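Local atomic coordinates of 4-alpha-glucanotransferase (Aquifex aeolicus, PDB entry 1TZ7), a protein that belongs to the amylomaltase family of enzymes, also known as D-enzymes, and is built around a parallel eight-stranded beta/alpha barrel. Residues S35-G40 and I91-L96; S79-F84 and R153-Y158; K340-S343 and K347-F350; L428-K433 and N438-R443. All coordinates share one frame; numbering follows the deposited sequence.

Interaction 1: residues S35-G40 and I91-L96; sequences SPYGIG and IDPEEL
The long loop that follows the first barrel strand, 23-27, is tied to the short helix 94-98 by a single tyrosine, Y37, whose ring meets both P93 and E94. The two partners use the ring differently. P93 comes over one face: its CG sits 3.9 Å from the ring centroid, 25° off the normal, a CH-pi contact displaced toward the rim, so that P93 CG is closest to Y37 CD2, at 3.5 Å. E94 instead arrives at the hydroxyl edge, where Y37 OH donates to E94 OE1 over 2.8 Å. The oxygen accepts through its anti lone pair, the one turned away from E94 OE2, and the carboxylate plane stands nearly perpendicular to the ring, at 89°. The extended glutamate chain lies close to the tyrosine end as well, with E94 CG 3.3 Å from Y37 OH. A helix-capping bond organises the same turn: E94 N donates to D92 OD1 over 3.1 Å, meeting the oxygen from above the carboxylate plane. One aspartate thus fixes the backbone of the residue whose side chain receives the tyrosine hydroxyl. D92 is itself anchored through its backbone N to Q208 of helix 192-218. L107 packs against Y37, and L127 of helix 117-133 touches P93.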
loop_
_atom_site.group_PDB
_atom_site.type_symbol
_atom_site.label_atom_id
_atom_site.label_comp_id
_atom_site.label_asym_id
_atom_site.label_seq_id
_atom_site.Cartn_x
_atom_site.Cartn_y
_atom_site.Cartn_z
ATOM N N SER A 35 -12.574 -10.302 -9.422
ATOM C CA SER A 35 -12.278 -10.585 -10.821
ATOM C C SER A 35 -12.147 -12.094 -11.046
ATOM O O SER A 35 -11.861 -12.839 -10.113
ATOM C CB SER A 35 -10.991 -9.881 -11.243
ATOM O OG SER A 35 -11.054 -8.493 -10.957
ATOM N N PRO A 36 -12.361 -12.540 -12.287
ATOM C CA PRO A 36 -12.566 -13.962 -12.569
ATOM C C PRO A 36 -11.277 -14.791 -12.712
ATOM O O PRO A 36 -11.378 -15.980 -12.981
ATOM C CB PRO A 36 -13.339 -13.949 -13.910
ATOM C CG PRO A 36 -13.406 -12.466 -14.342
ATOM C CD PRO A 36 -12.438 -11.724 -13.506
ATOM N N TYR A 37 -10.099 -14.181 -12.537
ATOM C CA TYR A 37 -8.836 -14.869 -12.875
ATOM C C TYR A 37 -7.932 -15.112 -11.653
ATOM O O TYR A 37 -6.702 -15.041 -11.747
ATOM C CB TYR A 37 -8.096 -14.099 -13.968
ATOM C CG TYR A 37 -8.914 -13.960 -15.224
ATOM C CD1 TYR A 37 -9.170 -15.063 -16.029
ATOM C CD2 TYR A 37 -9.459 -12.737 -15.594
ATOM C CE1 TYR A 37 -9.930 -14.951 -17.178
ATOM C CE2 TYR A 37 -10.224 -12.612 -16.741
ATOM C CZ TYR A 37 -10.456 -13.727 -17.531
ATOM O OH TYR A 37 -11.214 -13.615 -18.674
ATOM N N GLY A 38 -8.559 -15.416 -10.513
ATOM C CA GLY A 38 -7.844 -15.910 -9.344
ATOM C C GLY A 38 -7.476 -14.804 -8.381
ATOM O O GLY A 38 -7.077 -15.062 -7.255
ATOM N N ILE A 39 -7.618 -13.567 -8.832
ATOM C CA ILE A 39 -7.224 -12.406 -8.049
ATOM C C ILE A 39 -7.866 -11.148 -8.645
ATOM O O ILE A 39 -8.218 -11.124 -9.822
ATOM C CB ILE A 39 -5.664 -12.274 -8.037
ATOM C CG1 ILE A 39 -5.218 -11.256 -6.997
ATOM C CG2 ILE A 39 -5.138 -11.890 -9.427
ATOM C CD1 ILE A 39 -3.769 -11.425 -6.571
ATOM N N GLY A 40 -8.021 -10.115 -7.827
ATOM C CA GLY A 40 -8.552 -8.845 -8.298
ATOM C C GLY A 40 -7.578 -8.161 -9.245
ATOM O O GLY A 40 -6.362 -8.312 -9.104
ATOM N N ILE A 91 -2.797 -7.227 -13.275
ATOM C CA ILE A 91 -3.118 -6.889 -14.653
ATOM C C ILE A 91 -4.353 -7.652 -15.123
ATOM O O ILE A 91 -4.505 -8.844 -14.843
ATOM C CB ILE A 91 -1.918 -7.179 -15.578
ATOM C CG1 ILE A 91 -0.830 -6.125 -15.363
ATOM C CG2 ILE A 91 -2.361 -7.195 -17.044
ATOM C CD1 ILE A 91 0.500 -6.452 -16.032
ATOM N N ASP A 92 -5.232 -6.952 -15.831
ATOM C CA ASP A 92 -6.406 -7.561 -16.440
ATOM C C ASP A 92 -6.018 -8.230 -17.765
ATOM O O ASP A 92 -5.662 -7.553 -18.721
ATOM C CB ASP A 92 -7.478 -6.490 -16.688
ATOM C CG ASP A 92 -8.664 -7.018 -17.472
ATOM O OD1 ASP A 92 -8.952 -8.231 -17.384
ATOM O OD2 ASP A 92 -9.367 -6.289 -18.200
ATOM N N PRO A 93 -6.090 -9.562 -17.813
ATOM C CA PRO A 93 -5.665 -10.318 -18.998
ATOM C C PRO A 93 -6.646 -10.205 -20.171
ATOM O O PRO A 93 -6.296 -10.572 -21.294
ATOM C CB PRO A 93 -5.600 -11.765 -18.487
ATOM C CG PRO A 93 -6.552 -11.816 -17.342
ATOM C CD PRO A 93 -6.584 -10.447 -16.740
ATOM N N GLU A 94 -7.855 -9.710 -19.911
ATOM C CA GLU A 94 -8.862 -9.560 -20.964
ATOM C C GLU A 94 -8.518 -8.412 -21.927
ATOM O O GLU A 94 -8.996 -8.387 -23.059
ATOM C CB GLU A 94 -10.255 -9.342 -20.357
ATOM C CG GLU A 94 -10.976 -10.638 -20.004
ATOM C CD GLU A 94 -12.312 -10.406 -19.318
ATOM O OE1 GLU A 94 -12.869 -11.375 -18.759
ATOM O OE2 GLU A 94 -12.804 -9.260 -19.341
ATOM N N GLU A 95 -7.688 -7.469 -21.474
ATOM C CA GLU A 95 -7.165 -6.424 -22.362
ATOM C C GLU A 95 -6.183 -7.008 -23.366
ATOM O O GLU A 95 -6.107 -6.555 -24.508
ATOM C CB GLU A 95 -6.485 -5.305 -21.560
ATOM C CG GLU A 95 -6.471 -3.960 -22.292
ATOM C CD GLU A 95 -5.355 -3.029 -21.828
ATOM O OE1 GLU A 95 -5.343 -1.861 -22.268
ATOM O OE2 GLU A 95 -4.494 -3.460 -21.033
ATOM N N LEU A 96 -5.430 -8.019 -22.937
ATOM C CA LEU A 96 -4.521 -8.731 -23.835
ATOM C C LEU A 96 -5.305 -9.469 -24.932
ATOM O O LEU A 96 -4.834 -9.597 -26.056
ATOM C CB LEU A 96 -3.655 -9.728 -23.051
ATOM C CG LEU A 96 -2.815 -9.145 -21.900
ATOM C CD1 LEU A 96 -2.220 -10.262 -21.059
ATOM C CD2 LEU A 96 -1.721 -8.238 -22.434
#

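Interaction 2: residues S79-F84 and R153-Y158; sequences SSNSLF and RDYALY
Y155 and Y158 lie three residues apart on helix 149-165 and reach out side by side toward N81 and S82. Both tyrosines place CG anti to the backbone N (chi1 176° for Y155, 164° for Y158), which carries the two rings away from the helix and onto the loop. The side chain of N81 crosses that of Y155 at about a right angle, with its amide plane turned 59° from the ring, and N81 CB approaches the end of the neighbouring tyrosine, 3.5 Å from Y158 OH. S82, the next residue, lies on the same Y155 ring: its CB is 3.5 Å from Y155 CE1, at a slant to it. The loop is shaped by two successive ST turns. S80 OG accepts from S82 N at 3.2 Å, and S82 OG accepts from F84 N, also at 3.2 Å, as well as from the backbone N of A85. Beyond the pair, P68 packs on both N81 and Y155, and A236 of helix 236-240 lies against Y158. With the S82 hydroxyl engaged by its own loop, what S82 offers to Y155 is chiefly a methylene, and the loop meets the helix mainly through van der Waals packing.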
loop_
_atom_site.group_PDB
_atom_site.type_symbol
_atom_site.label_atom_id
_atom_site.label_comp_id
_atom_site.label_asym_id
_atom_site.label_seq_id
_atom_site.Cartn_x
_atom_site.Cartn_y
_atom_site.Cartn_z
ATOM N N SER A 79 6.625 -5.526 1.247
ATOM C CA SER A 79 7.954 -6.132 1.108
ATOM C C SER A 79 8.203 -6.553 -0.342
ATOM O O SER A 79 8.012 -7.719 -0.710
ATOM C CB SER A 79 8.094 -7.334 2.042
ATOM O OG SER A 79 9.449 -7.702 2.191
ATOM N N SER A 80 8.635 -5.594 -1.155
ATOM C CA SER A 80 8.678 -5.752 -2.603
ATOM C C SER A 80 10.101 -5.560 -3.109
ATOM O O SER A 80 10.916 -4.910 -2.460
ATOM C CB SER A 80 7.752 -4.717 -3.268
ATOM O OG SER A 80 7.793 -4.820 -4.679
ATOM N N ASN A 81 10.396 -6.118 -4.276
ATOM C CA ASN A 81 11.680 -5.873 -4.922
ATOM C C ASN A 81 11.730 -4.526 -5.690
ATOM O O ASN A 81 12.687 -4.253 -6.398
ATOM C CB ASN A 81 12.067 -7.051 -5.852
ATOM C CG ASN A 81 11.013 -7.338 -6.931
ATOM O OD1 ASN A 81 10.243 -6.465 -7.316
ATOM N ND2 ASN A 81 10.993 -8.580 -7.419
ATOM N N SER A 82 10.690 -3.697 -5.530
ATOM C CA SER A 82 10.695 -2.335 -6.095
ATOM C C SER A 82 9.597 -1.463 -5.491
ATOM O O SER A 82 8.436 -1.864 -5.435
ATOM C CB SER A 82 10.529 -2.387 -7.610
ATOM O OG SER A 82 10.500 -1.083 -8.163
ATOM N N LEU A 83 9.974 -0.259 -5.051
ATOM C CA LEU A 83 9.013 0.715 -4.520
ATOM C C LEU A 83 8.363 1.520 -5.640
ATOM O O LEU A 83 7.478 2.337 -5.392
ATOM C CB LEU A 83 9.710 1.672 -3.538
ATOM C CG LEU A 83 10.297 1.028 -2.283
ATOM C CD1 LEU A 83 11.155 2.026 -1.519
ATOM C CD2 LEU A 83 9.183 0.474 -1.389
ATOM N N PHE A 84 8.807 1.290 -6.871
ATOM C CA PHE A 84 8.343 2.071 -8.017
ATOM C C PHE A 84 7.450 1.242 -8.953
ATOM O O PHE A 84 6.465 1.744 -9.487
ATOM C CB PHE A 84 9.543 2.626 -8.790
ATOM C CG PHE A 84 10.244 3.747 -8.086
ATOM C CD1 PHE A 84 11.143 3.486 -7.055
ATOM C CD2 PHE A 84 10.005 5.074 -8.445
ATOM C CE1 PHE A 84 11.794 4.529 -6.395
ATOM C CE2 PHE A 84 10.655 6.118 -7.787
ATOM C CZ PHE A 84 11.550 5.841 -6.762
ATOM N N ARG A 153 14.604 1.654 -16.242
ATOM C CA ARG A 153 15.830 1.100 -16.828
ATOM C C ARG A 153 16.516 0.186 -15.828
ATOM O O ARG A 153 16.972 -0.901 -16.176
ATOM C CB ARG A 153 16.790 2.224 -17.245
ATOM C CG ARG A 153 16.345 3.001 -18.475
ATOM C CD ARG A 153 16.844 4.453 -18.512
ATOM N NE ARG A 153 17.258 4.864 -19.855
ATOM C CZ ARG A 153 16.416 5.137 -20.859
ATOM N NH1 ARG A 153 16.893 5.503 -22.043
ATOM N NH2 ARG A 153 15.101 5.045 -20.681
ATOM N N ASP A 154 16.578 0.634 -14.579
ATOM C CA ASP A 154 17.238 -0.108 -13.526
ATOM C C ASP A 154 16.422 -1.330 -13.111
ATOM O O ASP A 154 16.980 -2.373 -12.816
ATOM C CB ASP A 154 17.479 0.792 -12.316
ATOM C CG ASP A 154 18.594 1.787 -12.546
ATOM O OD1 ASP A 154 18.407 2.979 -12.237
ATOM O OD2 ASP A 154 19.689 1.468 -13.032
ATOM N N TYR A 155 15.096 -1.191 -13.087
ATOM C CA TYR A 155 14.237 -2.263 -12.600
ATOM C C TYR A 155 14.178 -3.410 -13.595
ATOM O O TYR A 155 14.322 -4.563 -13.223
ATOM C CB TYR A 155 12.826 -1.766 -12.314
ATOM C CG TYR A 155 11.891 -2.885 -11.897
ATOM C CD1 TYR A 155 12.011 -3.486 -10.649
ATOM C CD2 TYR A 155 10.909 -3.357 -12.762
ATOM C CE1 TYR A 155 11.167 -4.520 -10.262
ATOM C CE2 TYR A 155 10.059 -4.391 -12.387
ATOM C CZ TYR A 155 10.193 -4.969 -11.135
ATOM O OH TYR A 155 9.351 -5.995 -10.759
ATOM N N ALA A 156 13.962 -3.082 -14.861
ATOM C CA ALA A 156 13.851 -4.094 -15.909
ATOM C C ALA A 156 15.171 -4.863 -16.090
ATOM O O ALA A 156 15.168 -6.055 -16.400
ATOM C CB ALA A 156 13.439 -3.454 -17.205
ATOM N N LEU A 157 16.290 -4.171 -15.898
ATOM C CA LEU A 157 17.603 -4.809 -15.957
ATOM C C LEU A 157 17.838 -5.666 -14.712
ATOM O O LEU A 157 18.399 -6.746 -14.792
ATOM C CB LEU A 157 18.703 -3.753 -16.082
ATOM C CG LEU A 157 20.133 -4.280 -16.230
ATOM C CD1 LEU A 157 20.272 -5.124 -17.488
ATOM C CD2 LEU A 157 21.125 -3.128 -16.244
ATOM N N TYR A 158 17.400 -5.161 -13.570
ATOM C CA TYR A 158 17.462 -5.902 -12.310
ATOM C C TYR A 158 16.726 -7.239 -12.435
ATOM O O TYR A 158 17.221 -8.268 -11.996
ATOM C CB TYR A 158 16.858 -5.043 -11.188
ATOM C CG TYR A 158 16.501 -5.768 -9.904
ATOM C CD1 TYR A 158 17.419 -5.873 -8.862
ATOM C CD2 TYR A 158 15.233 -6.307 -9.716
ATOM C CE1 TYR A 158 17.089 -6.517 -7.673
ATOM C CE2 TYR A 158 14.890 -6.954 -8.527
ATOM C CZ TYR A 158 15.820 -7.055 -7.514
ATOM O OH TYR A 158 15.484 -7.694 -6.338
#

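Interaction 3: residues K340-S343 and K347-F350; sequences KLLS and KNPF
N348 OD1 accepts a hydrogen bond from F350 N at 3.2 Å, and both residues then present their side chains to L342. The bond closes an Asx turn in the connection between helix 334-344 and strand 350-352, an alpha-to-beta link of the barrel. It is fairly straight at the hydrogen, 156°, with the donor tilted 25° from the carbonyl plane. N348 CG lies anti to the backbone N (chi1 -161°), which carries the amide forward along the chain, to the N-H of F350. The leucine methyl rests on the amide itself: L342 CD1 lies 3.6 Å from N348 CG and also touches the CB beside it. The two methyls of this leucine divide the work, for L342 CD2 turns to the phenylalanine and lies 4.2 Å from F350 CE2, the two side chains running past each other in opposite directions. L341, one residue earlier on the helix, crosses F350 at about a right angle and brings its CB to 4.1 Å from F350 CZ; its CD1 is close to the same ring atom. Both leucines approach the ring at a slant. Helix 287-297 adds I290 against L341 and V293 against F350, and I371 also touches F350. One face of the F350 ring is covered by its chain neighbour, P349 CG, 4.0 Å above the plane and over the centre.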
loop_
_atom_site.group_PDB
_atom_site.type_symbol
_atom_site.label_atom_id
_atom_site.label_comp_id
_atom_site.label_asym_id
_atom_site.label_seq_id
_atom_site.Cartn_x
_atom_site.Cartn_y
_atom_site.Cartn_z
ATOM N N LYS A 340 11.256 20.551 2.527
ATOM C CA LYS A 340 11.573 20.463 1.107
ATOM C C LYS A 340 10.442 19.803 0.319
ATOM O O LYS A 340 10.099 20.256 -0.764
ATOM C CB LYS A 340 12.876 19.694 0.890
ATOM C CG LYS A 340 13.822 20.360 -0.088
ATOM C CD LYS A 340 14.376 19.377 -1.081
ATOM C CE LYS A 340 15.156 20.077 -2.179
ATOM N NZ LYS A 340 16.516 19.519 -2.338
ATOM N N LEU A 341 9.864 18.733 0.871
ATOM C CA LEU A 341 8.778 18.012 0.187
ATOM C C LEU A 341 7.545 18.905 0.001
ATOM O O LEU A 341 6.894 18.856 -1.035
ATOM C CB LEU A 341 8.386 16.734 0.957
ATOM C CG LEU A 341 9.340 15.530 0.838
ATOM C CD1 LEU A 341 8.805 14.351 1.640
ATOM C CD2 LEU A 341 9.555 15.129 -0.620
ATOM N N LEU A 342 7.233 19.717 1.006
ATOM C CA LEU A 342 6.054 20.588 0.944
ATOM C C LEU A 342 6.325 21.837 0.083
ATOM O O LEU A 342 5.403 22.511 -0.336
ATOM C CB LEU A 342 5.587 21.003 2.363
ATOM C CG LEU A 342 4.471 20.142 3.032
ATOM C CD1 LEU A 342 3.372 19.740 2.043
ATOM C CD2 LEU A 342 5.042 18.932 3.687
ATOM N N SER A 343 7.598 22.129 -0.167
ATOM C CA SER A 343 7.965 23.176 -1.114
ATOM C C SER A 343 7.796 22.678 -2.547
ATOM O O SER A 343 7.326 23.412 -3.423
ATOM C CB SER A 343 9.402 23.627 -0.891
ATOM O OG SER A 343 9.539 24.307 0.330
ATOM N N LYS A 347 0.562 21.532 -2.364
ATOM C CA LYS A 347 -0.871 21.241 -2.180
ATOM C C LYS A 347 -1.087 20.104 -1.139
ATOM O O LYS A 347 -2.217 19.805 -0.753
ATOM C CB LYS A 347 -1.522 20.904 -3.522
ATOM C CG LYS A 347 -1.493 22.095 -4.527
ATOM C CD LYS A 347 -2.393 21.854 -5.744
ATOM C CE LYS A 347 -1.730 20.936 -6.755
ATOM N NZ LYS A 347 -2.508 20.835 -8.012
ATOM N N ASN A 348 0.022 19.506 -0.698
ATOM C CA ASN A 348 0.056 18.565 0.444
ATOM C C ASN A 348 -0.766 17.294 0.233
ATOM O O ASN A 348 -1.919 17.203 0.665
ATOM C CB ASN A 348 -0.348 19.243 1.751
ATOM C CG ASN A 348 0.117 18.448 2.991
ATOM O OD1 ASN A 348 0.537 17.287 2.879
ATOM N ND2 ASN A 348 0.045 19.071 4.162
ATOM N N PRO A 349 -0.156 16.315 -0.426
ATOM C CA PRO A 349 -0.795 15.033 -0.691
ATOM C C PRO A 349 -0.660 14.040 0.463
ATOM O O PRO A 349 -1.151 12.926 0.351
ATOM C CB PRO A 349 -0.030 14.523 -1.911
ATOM C CG PRO A 349 1.354 15.044 -1.717
ATOM C CD PRO A 349 1.205 16.377 -0.994
ATOM N N PHE A 350 0.001 14.437 1.550
ATOM C CA PHE A 350 0.469 13.473 2.547
ATOM C C PHE A 350 -0.584 13.167 3.608
ATOM O O PHE A 350 -1.298 14.061 4.080
ATOM C CB PHE A 350 1.753 13.961 3.203
ATOM C CG PHE A 350 2.862 14.215 2.230
ATOM C CD1 PHE A 350 3.429 13.167 1.516
ATOM C CD2 PHE A 350 3.331 15.507 2.008
ATOM C CE1 PHE A 350 4.456 13.402 0.602
ATOM C CE2 PHE A 350 4.348 15.742 1.101
ATOM C CZ PHE A 350 4.912 14.683 0.398
#

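Interaction 4: residues L428-K433 and N438-R443; sequences LGREIK and NEELIR
R430 NH1 forms a salt bridge with E440 OE2 at 3.3 Å, and the hydrogen bond within it is weak and bent, 130° at the hydrogen. The two side chains come from opposite directions, and their flat groups are turned 72° from each other, so the ion pair lacks the coplanar, two-pronged fit that a guanidinium and a carboxylate can make. I432 CG2 lies 3.9 Å above the centre of the guanidinium, covering one of its faces. The helix carries a second salt bridge of its own, R443 NH2 to E439 OE1 at 3.3 Å, whose hydrogen bond is again weak. Below the charges the contact turns apolar. E440 bends at its second torsion (chi2 52°), and its methylenes lie against two aliphatic residues: L428 CD1 is 3.7 Å from E440 CG, while I432 CD1 is 4.0 Å from E440 CB. A bound (4S)-2-methyl-2,4-pentanediol lies about 4 Å from the side chain of L428. Helix 418-428 stops at L428, and G429, with positive phi, is the first residue beyond it; the chain then runs alongside helix 437-447, to which L428 adds a contact with L444. F425 of helix 418-428 supports I432, and helix 491-500 packs against E439 and R443.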
loop_
_atom_site.group_PDB
_atom_site.type_symbol
_atom_site.label_atom_id
_atom_site.label_comp_id
_atom_site.label_asym_id
_atom_site.label_seq_id
_atom_site.Cartn_x
_atom_site.Cartn_y
_atom_site.Cartn_z
ATOM N N LEU A 428 -22.707 4.636 23.111
ATOM C CA LEU A 428 -23.896 4.626 22.246
ATOM C C LEU A 428 -25.154 4.908 23.039
ATOM O O LEU A 428 -26.163 5.327 22.484
ATOM C CB LEU A 428 -24.023 3.270 21.529
ATOM C CG LEU A 428 -22.920 3.062 20.490
ATOM C CD1 LEU A 428 -22.730 1.640 20.035
ATOM C CD2 LEU A 428 -22.933 4.062 19.359
ATOM N N GLY A 429 -25.087 4.679 24.347
ATOM C CA GLY A 429 -26.225 4.868 25.214
ATOM C C GLY A 429 -27.112 3.641 25.303
ATOM O O GLY A 429 -28.167 3.684 25.921
ATOM N N ARG A 430 -26.686 2.545 24.684
ATOM C CA ARG A 430 -27.444 1.296 24.752
ATOM C C ARG A 430 -26.589 0.083 24.400
ATOM O O ARG A 430 -25.549 0.202 23.744
ATOM C CB ARG A 430 -28.655 1.359 23.819
ATOM C CG ARG A 430 -28.303 1.581 22.349
ATOM C CD ARG A 430 -29.425 2.213 21.538
ATOM N NE ARG A 430 -29.541 1.631 20.201
ATOM C CZ ARG A 430 -28.833 2.023 19.140
ATOM N NH1 ARG A 430 -29.016 1.428 17.967
ATOM N NH2 ARG A 430 -27.941 3.008 19.247
ATOM N N GLU A 431 -27.036 -1.084 24.847
ATOM C CA GLU A 431 -26.480 -2.350 24.389
ATOM C C GLU A 431 -26.980 -2.646 22.980
ATOM O O GLU A 431 -28.161 -2.450 22.682
ATOM C CB GLU A 431 -26.890 -3.484 25.339
ATOM C CG GLU A 431 -25.736 -4.337 25.815
ATOM C CD GLU A 431 -26.189 -5.507 26.665
ATOM O OE1 GLU A 431 -26.662 -5.274 27.799
ATOM O OE2 GLU A 431 -26.073 -6.660 26.200
ATOM N N ILE A 432 -26.083 -3.113 22.113
ATOM C CA ILE A 432 -26.471 -3.481 20.748
ATOM C C ILE A 432 -25.998 -4.886 20.383
ATOM O O ILE A 432 -24.968 -5.354 20.868
ATOM C CB ILE A 432 -25.928 -2.454 19.730
ATOM C CG1 ILE A 432 -24.406 -2.381 19.793
ATOM C CG2 ILE A 432 -26.535 -1.074 19.986
ATOM C CD1 ILE A 432 -23.785 -1.987 18.504
ATOM N N LYS A 433 -26.764 -5.549 19.523
ATOM C CA LYS A 433 -26.452 -6.909 19.101
ATOM C C LYS A 433 -25.240 -6.900 18.187
ATOM O O LYS A 433 -24.975 -5.911 17.501
ATOM C CB LYS A 433 -27.654 -7.534 18.379
ATOM C CG LYS A 433 -28.992 -7.379 19.132
ATOM C CD LYS A 433 -30.057 -8.346 18.600
ATOM C CE LYS A 433 -31.471 -7.756 18.715
ATOM N NZ LYS A 433 -32.225 -8.324 19.872
ATOM N N ASN A 438 -21.354 -2.924 13.351
ATOM C CA ASN A 438 -20.747 -2.276 12.185
ATOM C C ASN A 438 -21.478 -0.999 11.811
ATOM O O ASN A 438 -20.864 0.029 11.594
ATOM C CB ASN A 438 -20.734 -3.227 10.984
ATOM C CG ASN A 438 -19.381 -3.864 10.761
ATOM O OD1 ASN A 438 -18.362 -3.178 10.671
ATOM N ND2 ASN A 438 -19.361 -5.179 10.671
ATOM N N GLU A 439 -22.798 -1.078 11.740
ATOM C CA GLU A 439 -23.617 0.072 11.375
ATOM C C GLU A 439 -23.441 1.209 12.384
ATOM O O GLU A 439 -23.312 2.370 12.003
ATOM C CB GLU A 439 -25.087 -0.333 11.302
ATOM C CG GLU A 439 -26.010 0.763 10.803
ATOM C CD GLU A 439 -27.475 0.380 10.893
ATOM O OE1 GLU A 439 -28.315 1.286 11.044
ATOM O OE2 GLU A 439 -27.786 -0.831 10.814
ATOM N N GLU A 440 -23.441 0.864 13.671
ATOM C CA GLU A 440 -23.356 1.864 14.736
ATOM C C GLU A 440 -22.024 2.598 14.693
ATOM O O GLU A 440 -21.964 3.814 14.927
ATOM C CB GLU A 440 -23.546 1.205 16.111
ATOM C CG GLU A 440 -24.743 1.722 16.890
ATOM C CD GLU A 440 -26.024 1.678 16.087
ATOM O OE1 GLU A 440 -26.451 2.740 15.585
ATOM O OE2 GLU A 440 -26.605 0.582 15.956
ATOM N N LEU A 441 -20.957 1.867 14.384
ATOM C CA LEU A 441 -19.616 2.439 14.383
ATOM C C LEU A 441 -19.339 3.183 13.098
ATOM O O LEU A 441 -18.576 4.140 13.088
ATOM C CB LEU A 441 -18.562 1.341 14.600
ATOM C CG LEU A 441 -18.592 0.646 15.976
ATOM C CD1 LEU A 441 -17.234 0.069 16.323
ATOM C CD2 LEU A 441 -19.057 1.597 17.065
ATOM N N ILE A 442 -19.959 2.745 12.005
ATOM C CA ILE A 442 -19.918 3.502 10.762
ATOM C C ILE A 442 -20.549 4.884 10.972
ATOM O O ILE A 442 -19.990 5.889 10.565
ATOM C CB ILE A 442 -20.642 2.737 9.631
ATOM C CG1 ILE A 442 -19.752 1.597 9.110
ATOM C CG2 ILE A 442 -20.997 3.683 8.478
ATOM C CD1 ILE A 442 -20.511 0.524 8.343
ATOM N N ARG A 443 -21.712 4.915 11.621
ATOM C CA ARG A 443 -22.389 6.181 11.934
ATOM C C ARG A 443 -21.499 7.107 12.766
ATOM O O ARG A 443 -21.440 8.299 12.512
ATOM C CB ARG A 443 -23.687 5.924 12.683
ATOM C CG ARG A 443 -24.822 5.433 11.808
ATOM C CD ARG A 443 -26.111 5.184 12.566
ATOM N NE ARG A 443 -27.117 4.522 11.741
ATOM C CZ ARG A 443 -28.042 5.158 11.020
ATOM N NH1 ARG A 443 -28.098 6.484 11.016
ATOM N NH2 ARG A 443 -28.917 4.462 10.303
#

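In the fold
Burial alone does not set the chemistry of the four contacts. Interactions 1 and 2 are buried, and each joins a loop following a barrel strand to a helical segment far along the sequence; their segments alternate in the chain, yet their nearest atoms stay about 10 Å apart. One combines a hydroxyl-carboxylate bond with a CH-pi face, the other relies on packing. Interactions 3 and 4 are local, each spanning a few residues beside a helix end. Interaction 3, partly buried, is mostly apolar, with one methyl on an amide, and leads into a barrel strand, whereas 428-433 with 438-443 lies at the surface, its centre about 30 Å from that of the chain, with a salt bridge whose hydrogen bond is weak above aliphatic contacts.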